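Local coordinates for protein SPCU (Pseudomonas aeruginosa, PDB 4AKX) that acts as the type III secretion chaperone of the phospholipase toxin ExoU, with which it forms a complex, and probably keeps it ready for export, at residues L41-L53 against L107-T121. Numbering follows the deposited sequence.
Sequences LFVVELGLVPSGL and LREGHSRLVPLLEPT
Leu46, on the central strand of the antiparallel sheet, reaches in among His111, Leu114, Val115 and Leu118 of the C-terminal helix, an alpha-on-beta layer consistent with the class I type III secretion chaperone fold. Strand 41-48 and helix 107-118 run almost parallel, 5° apart, with their axes 9.0 Å from each other. From the backbone of Leu46, CB lies 4.3 Å from CD2 of Leu118. CG, anti to the carbonyl carbon (chi1 -79°), is the branch point, and from it the two methyls part. CD1 meets CD1 of Leu114 at 4.1 Å, the two side chains crossing at about a right angle. CD2 slips over one face of the His111 imidazole in a CH-pi contact, 3.7 Å from the ring centroid and offset toward the rim, and also touches CG2 of Val115. At the edge of the same ring, in its plane, lies the carbonyl O of Glu45, while Pro29, in the loop before strand 31-35, packs on His111. Toward the start of the strand, Leu107 sets its CB beside CG2 of Val44 and its CD1 3.7 Å from CB of Phe42, whose ring leads away from the helix and meets that of Trp5, their planes at about 20°. Beyond the strand the chain continues alongside the helix; the OG of Ser51 is hydrogen-bonded to ND2 of Asn630 of the ExoU chain, and CG of Pro50 rests 4.0 Å from CB of Leu118.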
loop_
_atom_site.group_PDB
_atom_site.type_symbol
_atom_site.label_atom_id
_atom_site.label_comp_id
_atom_site.label_asym_id
_atom_site.label_seq_id
_atom_site.Cartn_x
_atom_site.Cartn_y
_atom_site.Cartn_z
ATOM N N LEU A 41 11.908 13.986 -10.458
ATOM C CA LEU A 41 11.069 12.966 -9.903
ATOM C C LEU A 41 10.187 12.425 -11.017
ATOM O O LEU A 41 9.318 13.162 -11.504
ATOM C CB LEU A 41 10.175 13.616 -8.861
ATOM C CG LEU A 41 9.595 12.850 -7.671
ATOM C CD1 LEU A 41 8.493 13.661 -7.012
ATOM C CD2 LEU A 41 9.050 11.526 -8.093
ATOM N N PHE A 42 10.396 11.164 -11.441
ATOM C CA PHE A 42 9.498 10.571 -12.456
ATOM C C PHE A 42 8.365 9.890 -11.745
ATOM O O PHE A 42 8.584 9.273 -10.706
ATOM C CB PHE A 42 10.184 9.564 -13.400
ATOM C CG PHE A 42 11.419 10.094 -14.088
ATOM C CD1 PHE A 42 11.657 11.458 -14.197
ATOM C CD2 PHE A 42 12.344 9.214 -14.643
ATOM C CE1 PHE A 42 12.802 11.932 -14.793
ATOM C CE2 PHE A 42 13.484 9.694 -15.251
ATOM C CZ PHE A 42 13.710 11.054 -15.317
ATOM N N VAL A 43 7.177 9.955 -12.344
ATOM C CA VAL A 43 5.942 9.507 -11.721
ATOM C C VAL A 43 4.996 8.999 -12.802
ATOM O O VAL A 43 4.890 9.579 -13.878
ATOM C CB VAL A 43 5.200 10.689 -11.060
ATOM C CG1 VAL A 43 3.826 10.263 -10.589
ATOM C CG2 VAL A 43 6.000 11.277 -9.920
ATOM N N VAL A 44 4.261 7.948 -12.495
ATOM C CA VAL A 44 3.253 7.444 -13.402
ATOM C C VAL A 44 1.946 7.245 -12.620
ATOM O O VAL A 44 1.944 6.851 -11.454
ATOM C CB VAL A 44 3.752 6.176 -14.111
ATOM C CG1 VAL A 44 2.606 5.361 -14.675
ATOM C CG2 VAL A 44 4.686 6.580 -15.221
ATOM N N GLU A 45 0.846 7.598 -13.250
ATOM C CA GLU A 45 -0.412 7.697 -12.581
ATOM C C GLU A 45 -1.179 6.415 -12.887
ATOM O O GLU A 45 -1.130 5.909 -14.002
ATOM C CB GLU A 45 -1.147 8.932 -13.105
ATOM C CG GLU A 45 -2.550 9.136 -12.546
ATOM C CD GLU A 45 -3.684 8.760 -13.513
ATOM O OE1 GLU A 45 -3.465 8.681 -14.743
ATOM O OE2 GLU A 45 -4.821 8.565 -13.037
ATOM N N LEU A 46 -1.876 5.882 -11.894
ATOM C CA LEU A 46 -2.669 4.695 -12.091
ATOM C C LEU A 46 -4.160 4.870 -11.789
ATOM O O LEU A 46 -4.881 3.887 -11.713
ATOM C CB LEU A 46 -2.097 3.559 -11.259
ATOM C CG LEU A 46 -0.854 2.855 -11.829
ATOM C CD1 LEU A 46 -0.164 1.989 -10.782
ATOM C CD2 LEU A 46 -1.217 2.009 -13.050
ATOM N N GLY A 47 -4.632 6.109 -11.635
ATOM C CA GLY A 47 -6.005 6.353 -11.139
ATOM C C GLY A 47 -6.207 6.404 -9.614
ATOM O O GLY A 47 -5.342 6.010 -8.823
ATOM N N LEU A 48 -7.369 6.902 -9.203
ATOM C CA LEU A 48 -7.735 6.954 -7.788
ATOM C C LEU A 48 -7.895 5.551 -7.250
ATOM O O LEU A 48 -8.486 4.689 -7.909
ATOM C CB LEU A 48 -9.056 7.726 -7.589
ATOM C CG LEU A 48 -9.043 9.214 -7.948
ATOM C CD1 LEU A 48 -10.371 9.892 -7.692
ATOM C CD2 LEU A 48 -7.938 9.947 -7.205
ATOM N N VAL A 49 -7.389 5.329 -6.043
ATOM C CA VAL A 49 -7.572 4.064 -5.379
ATOM C C VAL A 49 -9.047 3.686 -5.354
ATOM O O VAL A 49 -9.922 4.508 -5.039
ATOM C CB VAL A 49 -7.006 4.080 -3.964
ATOM C CG1 VAL A 49 -7.245 2.744 -3.295
ATOM C CG2 VAL A 49 -5.522 4.340 -3.986
ATOM N N PRO A 50 -9.347 2.447 -5.751
ATOM C CA PRO A 50 -10.734 2.010 -5.787
ATOM C C PRO A 50 -11.187 1.618 -4.414
ATOM O O PRO A 50 -10.364 1.254 -3.567
ATOM C CB PRO A 50 -10.695 0.761 -6.668
ATOM C CG PRO A 50 -9.367 0.772 -7.333
ATOM C CD PRO A 50 -8.446 1.503 -6.422
ATOM N N SER A 51 -12.495 1.727 -4.205
ATOM C CA SER A 51 -13.187 1.228 -3.029
ATOM C C SER A 51 -13.343 -0.275 -3.181
ATOM O O SER A 51 -13.378 -0.788 -4.298
ATOM C CB SER A 51 -14.567 1.899 -2.966
ATOM O OG SER A 51 -15.413 1.297 -1.998
ATOM N N GLY A 52 -13.435 -0.981 -2.064
ATOM C CA GLY A 52 -13.666 -2.429 -2.078
ATOM C C GLY A 52 -12.640 -3.316 -2.782
ATOM O O GLY A 52 -13.003 -4.272 -3.435
ATOM N N LEU A 53 -11.358 -3.019 -2.650
ATOM C CA LEU A 53 -10.353 -3.931 -3.176
ATOM C C LEU A 53 -10.317 -5.204 -2.326
ATOM O O LEU A 53 -10.507 -5.136 -1.122
ATOM C CB LEU A 53 -8.973 -3.265 -3.178
ATOM C CG LEU A 53 -8.576 -2.339 -4.349
ATOM C CD1 LEU A 53 -7.071 -2.133 -4.343
ATOM C CD2 LEU A 53 -9.019 -2.883 -5.690
ATOM N N LEU A 107 8.842 1.741 -14.480
ATOM C CA LEU A 107 7.566 2.410 -14.330
ATOM C C LEU A 107 6.514 1.852 -15.312
ATOM O O LEU A 107 5.411 1.523 -14.906
ATOM C CB LEU A 107 7.704 3.932 -14.451
ATOM C CG LEU A 107 8.598 4.704 -13.472
ATOM C CD1 LEU A 107 8.780 6.147 -13.909
ATOM C CD2 LEU A 107 8.066 4.677 -12.052
ATOM N N ARG A 108 6.861 1.696 -16.588
ATOM C CA ARG A 108 5.880 1.171 -17.560
ATOM C C ARG A 108 5.499 -0.292 -17.247
ATOM O O ARG A 108 4.339 -0.691 -17.368
ATOM C CB ARG A 108 6.370 1.346 -19.006
ATOM C CG ARG A 108 6.921 2.747 -19.312
ATOM C CD ARG A 108 7.804 2.832 -20.570
ATOM N NE ARG A 108 7.220 2.201 -21.769
ATOM C CZ ARG A 108 6.410 2.820 -22.624
ATOM N NH1 ARG A 108 6.075 4.097 -22.433
ATOM N NH2 ARG A 108 5.912 2.160 -23.663
ATOM N N GLU A 109 6.471 -1.061 -16.767
ATOM C CA GLU A 109 6.237 -2.452 -16.402
ATOM C C GLU A 109 5.283 -2.519 -15.217
ATOM O O GLU A 109 4.365 -3.355 -15.184
ATOM C CB GLU A 109 7.561 -3.126 -16.064
ATOM C CG GLU A 109 7.457 -4.609 -15.767
ATOM C CD GLU A 109 8.731 -5.176 -15.140
ATOM O OE1 GLU A 109 9.840 -4.660 -15.444
ATOM O OE2 GLU A 109 8.622 -6.144 -14.343
ATOM N N GLY A 110 5.493 -1.616 -14.262
ATOM C CA GLY A 110 4.670 -1.558 -13.073
ATOM C C GLY A 110 3.254 -1.167 -13.429
ATOM O O GLY A 110 2.296 -1.763 -12.919
ATOM N N HIS A 111 3.132 -0.192 -14.339
ATOM C CA HIS A 111 1.850 0.334 -14.802
ATOM C C HIS A 111 1.059 -0.689 -15.577
ATOM O O HIS A 111 -0.142 -0.798 -15.410
ATOM C CB HIS A 111 2.085 1.582 -15.647
ATOM C CG HIS A 111 0.826 2.273 -16.104
ATOM N ND1 HIS A 111 0.050 1.792 -17.120
ATOM C CD2 HIS A 111 0.248 3.476 -15.699
ATOM C CE1 HIS A 111 -0.999 2.620 -17.309
ATOM N NE2 HIS A 111 -0.873 3.657 -16.452
ATOM N N SER A 112 1.700 -1.457 -16.435
ATOM C CA SER A 112 0.921 -2.445 -17.168
ATOM C C SER A 112 0.461 -3.601 -16.266
ATOM O O SER A 112 -0.647 -4.107 -16.438
ATOM C CB SER A 112 1.655 -2.942 -18.417
ATOM O OG SER A 112 3.061 -2.804 -18.256
ATOM N N ARG A 113 1.308 -4.002 -15.311
ATOM C CA ARG A 113 0.999 -5.118 -14.428
ATOM C C ARG A 113 -0.216 -4.814 -13.581
ATOM O O ARG A 113 -1.090 -5.667 -13.388
ATOM C CB ARG A 113 2.137 -5.349 -13.471
ATOM C CG ARG A 113 2.995 -6.547 -13.737
ATOM C CD ARG A 113 3.933 -6.718 -12.558
ATOM N NE ARG A 113 5.228 -7.240 -12.980
ATOM C CZ ARG A 113 6.338 -7.153 -12.255
ATOM N NH1 ARG A 113 6.304 -6.555 -11.066
ATOM N NH2 ARG A 113 7.480 -7.658 -12.723
ATOM N N LEU A 114 -0.238 -3.605 -13.029
ATOM C CA LEU A 114 -1.196 -3.252 -12.004
ATOM C C LEU A 114 -2.490 -2.706 -12.609
ATOM O O LEU A 114 -3.593 -2.998 -12.151
ATOM C CB LEU A 114 -0.572 -2.246 -11.054
ATOM C CG LEU A 114 0.689 -2.768 -10.362
ATOM C CD1 LEU A 114 1.612 -1.648 -9.940
ATOM C CD2 LEU A 114 0.322 -3.579 -9.150
ATOM N N VAL A 115 -2.362 -1.947 -13.672
ATOM C CA VAL A 115 -3.498 -1.247 -14.203
ATOM C C VAL A 115 -4.723 -2.148 -14.422
ATOM O O VAL A 115 -5.853 -1.676 -14.303
ATOM C CB VAL A 115 -3.121 -0.472 -15.480
ATOM C CG1 VAL A 115 -3.283 -1.331 -16.740
ATOM C CG2 VAL A 115 -3.927 0.801 -15.567
ATOM N N PRO A 116 -4.522 -3.443 -14.757
ATOM C CA PRO A 116 -5.764 -4.243 -14.888
ATOM C C PRO A 116 -6.371 -4.679 -13.535
ATOM O O PRO A 116 -7.551 -5.016 -13.492
ATOM C CB PRO A 116 -5.324 -5.473 -15.698
ATOM C CG PRO A 116 -3.983 -5.133 -16.260
ATOM C CD PRO A 116 -3.355 -4.163 -15.297
ATOM N N LEU A 117 -5.577 -4.666 -12.453
ATOM C CA LEU A 117 -6.073 -4.989 -11.122
ATOM C C LEU A 117 -7.098 -3.994 -10.550
ATOM O O LEU A 117 -7.858 -4.329 -9.637
ATOM C CB LEU A 117 -4.926 -5.067 -10.144
ATOM C CG LEU A 117 -3.709 -5.903 -10.485
ATOM C CD1 LEU A 117 -2.643 -5.647 -9.418
ATOM C CD2 LEU A 117 -4.081 -7.373 -10.553
ATOM N N LEU A 118 -7.084 -2.760 -11.031
ATOM C CA LEU A 118 -7.972 -1.733 -10.492
ATOM C C LEU A 118 -9.258 -1.616 -11.295
ATOM O O LEU A 118 -10.350 -1.742 -10.756
ATOM C CB LEU A 118 -7.267 -0.382 -10.477
ATOM C CG LEU A 118 -5.986 -0.174 -9.659
ATOM C CD1 LEU A 118 -4.951 -1.258 -9.875
ATOM C CD2 LEU A 118 -5.391 1.168 -10.023
ATOM N N GLU A 119 -9.106 -1.365 -12.590
ATOM C CA GLU A 119 -10.226 -1.250 -13.530
ATOM C C GLU A 119 -11.357 -2.268 -13.294
ATOM O O GLU A 119 -12.494 -1.872 -13.020
ATOM C CB GLU A 119 -9.697 -1.354 -14.961
ATOM C CG GLU A 119 -10.679 -0.972 -16.050
ATOM C CD GLU A 119 -10.137 -1.307 -17.430
ATOM O OE1 GLU A 119 -8.914 -1.580 -17.533
ATOM O OE2 GLU A 119 -10.924 -1.308 -18.405
ATOM N N PRO A 120 -11.051 -3.580 -13.428
ATOM C CA PRO A 120 -12.004 -4.665 -13.147
ATOM C C PRO A 120 -12.572 -4.673 -11.727
ATOM O O PRO A 120 -13.372 -5.554 -11.389
ATOM C CB PRO A 120 -11.169 -5.925 -13.389
ATOM C CG PRO A 120 -10.262 -5.521 -14.495
ATOM C CD PRO A 120 -9.888 -4.083 -14.189
ATOM N N THR A 121 -12.163 -3.709 -10.909
ATOM C CA THR A 121 -12.811 -3.497 -9.623
ATOM C C THR A 121 -13.735 -2.279 -9.691
ATOM O O THR A 121 -14.629 -2.211 -10.559
ATOM C CB THR A 121 -11.784 -3.334 -8.478
ATOM O OG1 THR A 121 -10.801 -4.379 -8.556
ATOM C CG2 THR A 121 -12.480 -3.400 -7.114
#